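Local coordinates for protein urocanate hydratase (Paenibacillus sp. Soil724D2, PDB 7NED) that adds water across thiourocanate in bacterial ergothioneine breakdown, probably using the bound NAD+ as an electrophilic cofactor as other urocanases do, at residues Leu23-Asn28 / Pro427-Arg432; Glu211-Ile216 / Pro239-Arg244; Phe339-Phe344 / Leu521-Ala526; Trp353-Leu356 / Ser361-His364. All coordinates share one frame; numbering follows the deposited sequence.

Interaction 1. Residues Leu23-Asn28 / Pro427-Arg432; sequences LRMLEN and PIAFSR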
# COMPACT_ATOMS: atom_id res chain seq x y z
N LEU A 23 -6.54 20.61 -11.61
CA LEU A 23 -7.74 20.55 -12.46
C LEU A 23 -7.34 20.50 -13.93
O LEU A 23 -7.88 19.69 -14.71
CB LEU A 23 -8.64 21.78 -12.20
CG LEU A 23 -9.87 21.89 -13.12
CD1 LEU A 23 -10.76 20.62 -12.98
CD2 LEU A 23 -10.65 23.15 -12.81
N ARG A 24 -6.38 21.32 -14.32
CA ARG A 24 -5.96 21.29 -15.72
C ARG A 24 -5.25 20.00 -16.08
O ARG A 24 -5.32 19.56 -17.23
CB ARG A 24 -5.07 22.49 -16.01
CG ARG A 24 -5.87 23.77 -15.96
CD ARG A 24 -5.04 24.96 -16.42
NE ARG A 24 -5.82 26.19 -16.25
CZ ARG A 24 -5.52 27.35 -16.83
NH1 ARG A 24 -4.45 27.47 -17.63
NH2 ARG A 24 -6.30 28.40 -16.62
N MET A 25 -4.52 19.40 -15.14
CA MET A 25 -3.89 18.12 -15.45
C MET A 25 -4.95 17.04 -15.65
O MET A 25 -4.81 16.16 -16.52
CB MET A 25 -2.92 17.76 -14.32
CG MET A 25 -1.70 18.62 -14.35
SD MET A 25 -0.60 18.08 -13.08
CE MET A 25 0.35 16.75 -13.87
N LEU A 26 -6.00 17.08 -14.85
CA LEU A 26 -7.13 16.17 -15.08
C LEU A 26 -7.71 16.37 -16.47
O LEU A 26 -7.90 15.41 -17.24
CB LEU A 26 -8.20 16.37 -13.99
CG LEU A 26 -9.55 15.72 -14.22
CD1 LEU A 26 -9.45 14.20 -14.42
CD2 LEU A 26 -10.51 16.04 -13.08
N GLU A 27 -7.99 17.62 -16.83
CA GLU A 27 -8.51 17.89 -18.16
C GLU A 27 -7.54 17.42 -19.22
O GLU A 27 -7.94 16.87 -20.26
CB GLU A 27 -8.78 19.38 -18.31
CG GLU A 27 -9.91 19.85 -17.43
CD GLU A 27 -10.02 21.35 -17.39
OE1 GLU A 27 -9.01 22.06 -17.49
OE2 GLU A 27 -11.16 21.83 -17.27
N ASN A 28 -6.24 17.63 -18.97
CA ASN A 28 -5.21 17.34 -19.95
C ASN A 28 -5.07 15.83 -20.22
O ASN A 28 -4.82 15.43 -21.36
CB ASN A 28 -3.87 17.92 -19.49
CG ASN A 28 -2.80 17.84 -20.56
OD1 ASN A 28 -3.03 18.24 -21.71
ND2 ASN A 28 -1.60 17.33 -20.20
N PRO A 427 2.27 29.02 -14.37
CA PRO A 427 2.91 27.97 -13.57
C PRO A 427 3.20 26.71 -14.35
O PRO A 427 2.63 26.44 -15.41
CB PRO A 427 1.89 27.70 -12.45
CG PRO A 427 1.11 29.00 -12.36
CD PRO A 427 0.99 29.44 -13.81
N ILE A 428 4.08 25.89 -13.78
CA ILE A 428 4.54 24.66 -14.41
C ILE A 428 4.26 23.51 -13.45
O ILE A 428 4.55 23.60 -12.25
CB ILE A 428 6.04 24.73 -14.75
CG1 ILE A 428 6.35 25.93 -15.66
CG2 ILE A 428 6.53 23.38 -15.30
CD1 ILE A 428 5.76 25.80 -17.09
N ALA A 429 3.70 22.44 -13.97
CA ALA A 429 3.48 21.25 -13.15
C ALA A 429 4.61 20.28 -13.43
O ALA A 429 4.99 20.10 -14.59
CB ALA A 429 2.13 20.61 -13.45
N PHE A 430 5.14 19.66 -12.37
CA PHE A 430 6.18 18.65 -12.47
C PHE A 430 5.63 17.30 -12.04
O PHE A 430 4.90 17.20 -11.05
CB PHE A 430 7.38 18.99 -11.60
CG PHE A 430 8.25 20.09 -12.16
CD1 PHE A 430 8.04 21.42 -11.79
CD2 PHE A 430 9.26 19.77 -13.09
CE1 PHE A 430 8.86 22.43 -12.35
CE2 PHE A 430 10.05 20.75 -13.61
CZ PHE A 430 9.84 22.09 -13.26
N SER A 431 5.98 16.25 -12.76
CA SER A 431 5.58 14.94 -12.27
C SER A 431 6.54 13.92 -12.88
O SER A 431 7.68 14.25 -13.22
CB SER A 431 4.10 14.67 -12.59
OG SER A 431 3.67 13.41 -12.03
N ARG A 432 6.09 12.68 -12.98
CA ARG A 432 6.93 11.66 -13.57
C ARG A 432 6.05 10.44 -13.78
O ARG A 432 4.95 10.33 -13.24
CB ARG A 432 8.12 11.33 -12.67
CG ARG A 432 7.67 10.98 -11.18
CD ARG A 432 8.71 10.13 -10.39
NE ARG A 432 8.30 10.00 -8.99
CZ ARG A 432 7.36 9.15 -8.55
NH1 ARG A 432 6.73 8.37 -9.41
NH2 ARG A 432 7.05 9.09 -7.24

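Interaction 2. Residues Glu211-Ile216 / Pro239-Arg244; sequences EALLWI and PELVRR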
# COMPACT_ATOMS: atom_id res chain seq x y z
N GLU A 211 5.33 -4.51 -48.96
CA GLU A 211 5.69 -3.10 -49.13
C GLU A 211 6.44 -2.59 -47.90
O GLU A 211 7.44 -1.86 -48.02
CB GLU A 211 4.46 -2.26 -49.39
CG GLU A 211 4.77 -0.80 -49.55
CD GLU A 211 3.62 -0.01 -50.11
OE1 GLU A 211 2.59 0.12 -49.42
OE2 GLU A 211 3.79 0.58 -51.19
N ALA A 212 5.98 -2.97 -46.71
CA ALA A 212 6.65 -2.54 -45.49
C ALA A 212 8.09 -3.02 -45.47
O ALA A 212 9.00 -2.26 -45.13
CB ALA A 212 5.91 -3.04 -44.25
N LEU A 213 8.31 -4.30 -45.80
CA LEU A 213 9.66 -4.85 -45.76
C LEU A 213 10.54 -4.23 -46.84
O LEU A 213 11.74 -4.04 -46.63
CB LEU A 213 9.65 -6.37 -45.92
CG LEU A 213 8.99 -7.18 -44.79
CD1 LEU A 213 8.71 -8.60 -45.25
CD2 LEU A 213 9.87 -7.18 -43.54
N LEU A 214 9.96 -3.92 -48.01
CA LEU A 214 10.73 -3.23 -49.04
C LEU A 214 11.23 -1.88 -48.52
O LEU A 214 12.41 -1.55 -48.68
CB LEU A 214 9.88 -3.03 -50.29
CG LEU A 214 10.47 -2.09 -51.33
CD1 LEU A 214 11.70 -2.76 -51.94
CD2 LEU A 214 9.45 -1.74 -52.42
N TRP A 215 10.34 -1.09 -47.91
CA TRP A 215 10.75 0.17 -47.27
C TRP A 215 11.82 -0.04 -46.19
O TRP A 215 12.79 0.72 -46.11
CB TRP A 215 9.51 0.84 -46.68
CG TRP A 215 8.59 1.40 -47.70
CD1 TRP A 215 8.84 1.58 -49.03
CD2 TRP A 215 7.23 1.82 -47.48
NE1 TRP A 215 7.73 2.12 -49.65
CE2 TRP A 215 6.72 2.26 -48.72
CE3 TRP A 215 6.39 1.84 -46.36
CZ2 TRP A 215 5.42 2.74 -48.87
CZ3 TRP A 215 5.10 2.32 -46.50
CH2 TRP A 215 4.62 2.77 -47.75
N ILE A 216 11.64 -1.04 -45.34
CA ILE A 216 12.63 -1.29 -44.30
C ILE A 216 13.96 -1.66 -44.95
O ILE A 216 15.03 -1.20 -44.53
CB ILE A 216 12.18 -2.42 -43.36
CG1 ILE A 216 10.92 -2.01 -42.55
CG2 ILE A 216 13.37 -2.82 -42.49
CD1 ILE A 216 11.10 -0.83 -41.57
N PRO A 239 4.85 -14.41 -36.76
CA PRO A 239 5.14 -15.77 -37.25
C PRO A 239 5.45 -15.79 -38.72
O PRO A 239 6.24 -16.64 -39.17
CB PRO A 239 3.86 -16.55 -36.94
CG PRO A 239 3.18 -15.77 -35.85
CD PRO A 239 3.51 -14.33 -36.13
N GLU A 240 4.83 -14.89 -39.49
CA GLU A 240 5.12 -14.82 -40.92
C GLU A 240 6.57 -14.40 -41.18
O GLU A 240 7.22 -14.92 -42.09
CB GLU A 240 4.13 -13.88 -41.60
CG GLU A 240 4.44 -13.57 -43.04
CD GLU A 240 4.19 -14.75 -43.96
OE1 GLU A 240 4.40 -14.58 -45.18
OE2 GLU A 240 3.78 -15.83 -43.48
N LEU A 241 7.10 -13.47 -40.40
CA LEU A 241 8.51 -13.12 -40.58
C LEU A 241 9.39 -14.31 -40.24
O LEU A 241 10.43 -14.53 -40.88
CB LEU A 241 8.87 -11.92 -39.72
CG LEU A 241 8.09 -10.66 -40.04
CD1 LEU A 241 8.45 -9.59 -39.02
CD2 LEU A 241 8.45 -10.19 -41.46
N VAL A 242 9.00 -15.09 -39.25
CA VAL A 242 9.73 -16.31 -38.93
C VAL A 242 9.66 -17.27 -40.10
O VAL A 242 10.65 -17.93 -40.45
CB VAL A 242 9.16 -16.93 -37.65
CG1 VAL A 242 9.73 -18.31 -37.44
CG2 VAL A 242 9.43 -16.00 -36.45
N ARG A 243 8.48 -17.39 -40.70
CA ARG A 243 8.34 -18.25 -41.87
C ARG A 243 9.27 -17.80 -42.99
O ARG A 243 9.96 -18.61 -43.62
CB ARG A 243 6.88 -18.25 -42.32
CG ARG A 243 6.46 -19.42 -43.19
CD ARG A 243 5.03 -19.28 -43.70
NE ARG A 243 4.91 -18.12 -44.60
CZ ARG A 243 5.43 -18.07 -45.82
NH1 ARG A 243 6.12 -19.10 -46.28
NH2 ARG A 243 5.28 -16.98 -46.57
N ARG A 244 9.29 -16.50 -43.28
CA ARG A 244 10.12 -15.95 -44.34
C ARG A 244 11.59 -15.91 -44.00
O ARG A 244 12.37 -15.46 -44.85
CB ARG A 244 9.65 -14.55 -44.70
CG ARG A 244 8.24 -14.49 -45.17
CD ARG A 244 7.94 -13.12 -45.68
NE ARG A 244 6.53 -12.95 -45.99
CZ ARG A 244 6.08 -11.99 -46.78
NH1 ARG A 244 6.94 -11.14 -47.33
NH2 ARG A 244 4.78 -11.89 -47.04

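Interaction 3. Residues Phe339-Phe344 / Leu521-Ala526; sequences FLRPLF and LRYADA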
# COMPACT_ATOMS: atom_id res chain seq x y z
N PHE A 339 18.36 -3.20 -19.61
CA PHE A 339 18.85 -1.96 -20.22
C PHE A 339 18.83 -0.73 -19.32
O PHE A 339 19.79 0.04 -19.33
CB PHE A 339 18.04 -1.68 -21.49
CG PHE A 339 17.99 -2.85 -22.42
CD1 PHE A 339 19.17 -3.47 -22.84
CD2 PHE A 339 16.80 -3.40 -22.81
CE1 PHE A 339 19.15 -4.58 -23.67
CE2 PHE A 339 16.74 -4.51 -23.67
CZ PHE A 339 17.93 -5.10 -24.10
N LEU A 340 17.76 -0.51 -18.54
CA LEU A 340 17.63 0.78 -17.88
C LEU A 340 18.00 0.77 -16.40
O LEU A 340 18.14 1.84 -15.81
CB LEU A 340 16.21 1.34 -18.05
CG LEU A 340 15.74 1.60 -19.49
CD1 LEU A 340 14.38 2.27 -19.45
CD2 LEU A 340 16.76 2.42 -20.25
N ARG A 341 18.20 -0.39 -15.79
CA ARG A 341 18.42 -0.40 -14.35
C ARG A 341 19.64 0.42 -13.91
O ARG A 341 19.58 0.99 -12.81
CB ARG A 341 18.51 -1.84 -13.84
CG ARG A 341 18.53 -1.93 -12.26
CD ARG A 341 18.25 -3.35 -11.79
NE ARG A 341 16.86 -3.72 -12.01
CZ ARG A 341 16.41 -4.97 -12.05
NH1 ARG A 341 17.26 -5.98 -11.88
NH2 ARG A 341 15.10 -5.19 -12.19
N PRO A 342 20.71 0.56 -14.69
CA PRO A 342 21.79 1.45 -14.23
C PRO A 342 21.33 2.88 -14.07
O PRO A 342 21.87 3.59 -13.22
CB PRO A 342 22.84 1.32 -15.34
CG PRO A 342 22.64 -0.07 -15.83
CD PRO A 342 21.15 -0.26 -15.84
N LEU A 343 20.32 3.33 -14.84
CA LEU A 343 19.76 4.65 -14.60
C LEU A 343 18.92 4.67 -13.32
O LEU A 343 19.07 5.55 -12.46
CB LEU A 343 18.90 5.04 -15.81
CG LEU A 343 19.67 5.14 -17.15
CD1 LEU A 343 18.72 5.44 -18.27
CD2 LEU A 343 20.73 6.23 -17.03
N PHE A 344 18.00 3.72 -13.19
CA PHE A 344 17.18 3.66 -11.99
C PHE A 344 18.04 3.61 -10.73
O PHE A 344 17.66 4.18 -9.70
CB PHE A 344 16.26 2.43 -12.05
CG PHE A 344 15.31 2.43 -13.22
CD1 PHE A 344 14.77 3.61 -13.70
CD2 PHE A 344 14.93 1.24 -13.83
CE1 PHE A 344 13.88 3.61 -14.77
CE2 PHE A 344 14.02 1.24 -14.89
CZ PHE A 344 13.52 2.44 -15.37
N LEU A 521 18.42 5.14 -2.46
CA LEU A 521 18.63 4.23 -1.34
C LEU A 521 17.97 2.89 -1.58
O LEU A 521 18.46 1.87 -1.08
CB LEU A 521 18.13 4.82 -0.02
CG LEU A 521 18.85 6.04 0.52
CD1 LEU A 521 18.53 6.26 1.98
CD2 LEU A 521 20.37 5.82 0.37
N ARG A 522 16.86 2.85 -2.33
CA ARG A 522 16.23 1.55 -2.59
C ARG A 522 17.17 0.63 -3.37
O ARG A 522 17.25 -0.57 -3.08
CB ARG A 522 14.91 1.75 -3.36
CG ARG A 522 14.08 0.51 -3.49
CD ARG A 522 14.39 -0.26 -4.79
NE ARG A 522 13.65 -1.51 -4.77
CZ ARG A 522 14.08 -2.60 -4.15
NH1 ARG A 522 15.26 -2.60 -3.53
NH2 ARG A 522 13.33 -3.70 -4.15
N TYR A 523 17.86 1.17 -4.38
CA TYR A 523 18.82 0.38 -5.13
C TYR A 523 20.11 0.19 -4.34
O TYR A 523 20.74 -0.87 -4.42
CB TYR A 523 19.08 1.01 -6.53
CG TYR A 523 17.89 0.68 -7.38
CD1 TYR A 523 17.86 -0.49 -8.11
CD2 TYR A 523 16.72 1.46 -7.32
CE1 TYR A 523 16.72 -0.88 -8.82
CE2 TYR A 523 15.58 1.08 -8.03
CZ TYR A 523 15.58 -0.09 -8.76
OH TYR A 523 14.48 -0.48 -9.48
N ALA A 524 20.51 1.18 -3.54
CA ALA A 524 21.67 0.97 -2.67
C ALA A 524 21.43 -0.19 -1.72
O ALA A 524 22.29 -1.06 -1.55
CB ALA A 524 21.98 2.25 -1.89
N ASP A 525 20.23 -0.24 -1.12
CA ASP A 525 19.88 -1.33 -0.22
C ASP A 525 19.98 -2.67 -0.91
O ASP A 525 20.32 -3.67 -0.28
CB ASP A 525 18.47 -1.15 0.32
CG ASP A 525 18.10 -2.24 1.30
OD1 ASP A 525 18.53 -2.10 2.47
OD2 ASP A 525 17.42 -3.23 0.90
N ALA A 526 19.64 -2.73 -2.20
CA ALA A 526 19.70 -4.02 -2.87
C ALA A 526 21.12 -4.39 -3.28
O ALA A 526 21.32 -5.47 -3.84
CB ALA A 526 18.79 -4.05 -4.09
O HOH W 1 14.92 -1.57 -12.03

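Interaction 4. Residues Trp353-Leu356 / Ser361-His364; sequences WVAL and SDIH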
# COMPACT_ATOMS: atom_id res chain seq x y z
N TRP A 353 7.29 17.77 -17.21
CA TRP A 353 6.67 19.00 -16.74
C TRP A 353 5.69 19.49 -17.79
O TRP A 353 5.78 19.13 -18.95
CB TRP A 353 7.73 20.06 -16.42
CG TRP A 353 8.80 20.21 -17.45
CD1 TRP A 353 8.86 21.16 -18.42
CD2 TRP A 353 9.99 19.42 -17.57
NE1 TRP A 353 10.02 21.01 -19.14
CE2 TRP A 353 10.72 19.94 -18.66
CE3 TRP A 353 10.51 18.31 -16.88
CZ2 TRP A 353 11.93 19.40 -19.08
CZ3 TRP A 353 11.72 17.76 -17.30
CH2 TRP A 353 12.42 18.31 -18.39
N VAL A 354 4.71 20.26 -17.34
CA VAL A 354 3.61 20.69 -18.20
C VAL A 354 3.44 22.19 -18.08
O VAL A 354 3.38 22.72 -16.96
CB VAL A 354 2.31 19.98 -17.82
CG1 VAL A 354 1.10 20.52 -18.63
CG2 VAL A 354 2.48 18.46 -18.04
N ALA A 355 3.33 22.88 -19.22
CA ALA A 355 3.11 24.32 -19.22
C ALA A 355 1.61 24.57 -19.04
O ALA A 355 0.84 24.51 -20.00
CB ALA A 355 3.61 24.94 -20.52
N LEU A 356 1.18 24.82 -17.81
CA LEU A 356 -0.24 24.98 -17.53
C LEU A 356 -0.84 26.20 -18.24
O LEU A 356 -2.07 26.26 -18.44
CB LEU A 356 -0.45 25.10 -16.03
CG LEU A 356 0.02 23.84 -15.30
CD1 LEU A 356 0.36 24.14 -13.83
CD2 LEU A 356 -1.02 22.74 -15.38
N SER A 361 5.79 28.35 -25.79
CA SER A 361 6.98 29.14 -25.51
C SER A 361 7.50 28.86 -24.12
O SER A 361 8.72 28.98 -23.87
CB SER A 361 6.68 30.64 -25.67
OG SER A 361 5.61 31.06 -24.85
N ASP A 362 6.61 28.50 -23.20
CA ASP A 362 7.06 28.14 -21.85
C ASP A 362 7.94 26.90 -21.88
O ASP A 362 9.04 26.88 -21.31
CB ASP A 362 5.85 27.92 -20.93
CG ASP A 362 5.23 29.21 -20.43
OD1 ASP A 362 5.78 30.30 -20.73
OD2 ASP A 362 4.18 29.13 -19.74
N ILE A 363 7.49 25.85 -22.57
CA ILE A 363 8.33 24.66 -22.71
C ILE A 363 9.65 25.04 -23.38
O ILE A 363 10.72 24.63 -22.93
CB ILE A 363 7.58 23.56 -23.50
CG1 ILE A 363 6.36 23.09 -22.70
CG2 ILE A 363 8.51 22.35 -23.84
CD1 ILE A 363 6.69 22.48 -21.30
N HIS A 364 9.60 25.87 -24.43
CA HIS A 364 10.83 26.18 -25.16
C HIS A 364 11.81 26.98 -24.30
O HIS A 364 13.03 26.78 -24.39
CB HIS A 364 10.50 26.92 -26.46
CG HIS A 364 9.93 26.02 -27.51
ND1 HIS A 364 9.32 26.49 -28.66
CD2 HIS A 364 9.90 24.67 -27.61
CE1 HIS A 364 8.93 25.47 -29.41
NE2 HIS A 364 9.27 24.35 -28.79
O HOH W 2 11.06 22.02 -21.61

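Interaction 1. Residues Leu23-Asn28 / Pro427-Arg432
M25 reaches out of helix 17-31 to lay its thioether on A429 and S431, a compact case of helix-on-sheet packing in which a helix near the N-terminus rests on one face of the large mixed sheet of urocanate hydratase. Nearly 400 residues separate the two segments, yet their closest CA atoms, those of M25 and A429, stand only 8.3 Å apart. The methionine fills that gap through its shape. Its CG is anti to the carbonyl carbon (chi1 -73°), the next torsion is stretched out, and only at chi3, 87°, does the chain bend. The straight part carries SD to the strand, where it lies 3.7 Å from CB of A429, while the bend turns CE along the strand to a looser approach at CB of S431. The small methyl of A429 and the slim serine suit this fit, since both direct their CB toward the helix, whereas F430 between them faces away and meets the ring of F351 on the far side of the sheet. T495 of the adjoining strand 490-498 also touches M25, so the methionine spans two strands. The principle illustrated is that one flexible side chain can join a helix to a sheet without any polar link of its own. S431 offers the methionine its carbon: OG, anti to the backbone N (chi1 -176°), is bound to the carbonyl oxygen of V494, and it sits 5.1 Å from CE of M25, farther off than CB of the same serine at 4.5 Å.

Interaction 2. Residues Glu211-Ile216 / Pro239-Arg244
Two neighbouring helices of the Rossmann-like domain, 209-222 and 234-243, meet through L213 on the first and L241 and R244 on the second. The two leucines run antiparallel alongside each other and touch through their methyl groups: CD2 of L213 lies 3.9 Å from CD2 of L241. The other branch of L213 turns toward the arginine, with CD1 3.7 Å from NH1 of R244. In topology these helices flank strand 226-231 in sequence, and each belongs to a beta-alpha-beta crossover of the parallel sheet that builds the nucleotide-binding fold. L241 continues inward to L161 on strand 159-163, so the apolar part of the contact runs from the partly open L213 into the domain core.

Beside the leucines, E240, R243 and R244 form a salt-bridge network. The extended chain of R244 carries NE to OE1 of E240, 2.8 Å away in a nearly straight bond (165°) that meets the carboxylate oxygen on its anti side, tilted 30° out of the carboxylate plane. R243 grips the same carboxylate side-on with two nitrogens, NH2 to OE1 at 2.9 Å and NE to OE2 at 2.8 Å. OE1 therefore receives both arginines, from one face of the carboxylate plane, which should fix the rotation of E240 and favour its charged form. R244 has a second acidic partner, for NH1 also forms a salt bridge with D210, just ahead of the segment 211-216. With an alanine in place of R244, D210 would probably lose a countercharge and CD1 of L213 a neighbour, while OE1 of E240 would be left to R243 alone within this network.

Interaction 3. Residues Phe339-Phe344 / Leu521-Ala526
Y523 projects from helix 502-525 against the last turn of helix 335-344, where R341 and F344 receive it in a buried helix-helix contact. Three kinds of interaction hold it, a useful illustration of how one tyrosine can meet aliphatic carbons, a backbone carbonyl and a water at once.

Packing over the ring comes first. CB of F344 lies over one face of Y523, 4.2 Å from CZ, and the backbone O of F344 approaches CD2 of the tyrosine at 3.7 Å. The F344 ring turns elsewhere and leaves the touching to CB. CD of R522 lies over the opposite face, 3.6 Å above the ring plane and toward its rim, so the tyrosine is sandwiched between its own helix and the other.

The second kind is the crossing of R341. With CG anti to the backbone N (chi1 -171°), the aliphatic part of this arginine crosses the tyrosine at about a right angle, CG standing 4.0 Å from CE1 of Y523. A bend at chi3 (-72°) then turns the guanidinium, whose NH2 is bound to the carbonyl oxygens of E448 and M446. Beyond the contact, D525 of the same helix forms a salt bridge with K77 of the second subunit.

Water supplies the third kind, joining the two polar ends. A phenylalanine in place of Y523 would probably leave the bridging water without its partner on helix 502-525 and so break the polar link to NE of R341. That water accepts a hydrogen bond from NE of R341 at 2.9 Å, in the guanidinium plane, and lies 2.8 Å from OH of Y523.

Interaction 4. Residues Trp353-Leu356 / Ser361-His364
W353 overlaps the tip of I363, its pyrrole carbon CD1 lying 3.8 Å from CD1 of the isoleucine, with the two side chains meeting at a slant. The indole gets there through a first torsion that sets CG between the backbone N and the carbonyl carbon (chi1 45°), the crowded position. The same tryptophan has a polar link to the helix as well. NE1 donates to a water in the plane of the ring at 2.9 Å, and that water in turn donates to the backbone O of I363, also at 2.9 Å, so a single solvent molecule spans the two segments.

Two residues further on, A355 is the small surface on which the helix settles. Its CB is 3.8 Å from CB of D362 and 4.0 Å from CG1 of I363, and CD1 of the isoleucine reaches back to the backbone N of A355. D362 contributes only its CB here, since its carboxylate turns to S357 OG and to the backbone N of Q425, partners that satisfy both oxygens of a buried acid. The side chain of V354 points away from the helix. A methyl-sized residue on the strand thus lets the helix come close, with CA atoms of A355 and D362 just 6.1 Å apart. This is a beta-alpha unit, in which a short loop after strand 351-355 leads into helix 360-373, folded back onto a face of its own sheet.

How the interactions relate
Interactions 1 and 4 share one sheet and lie with centres 11 Å apart: O of A429 accepts from N of V354 at 2.8 Å, joining adjacent antiparallel strands, and NH1 of R24 reaches O of L356, also at 2.8 Å. Their helices, 17-31 and 360-373, pack on opposite faces of that sheet, and interaction 4 is nested within the loop closed by interaction 1. Urocanate-binding R352 precedes W353 and D433 follows R432, and the side chain of S431 is about 8 Å from the bound urocanate. Interaction 3 also borders the site, its F344 side chain about 9 Å from NAD and about 10 Å from urocanate. Interaction 2, with its centre 42 Å from that of interaction 1, belongs to the nucleotide-binding part.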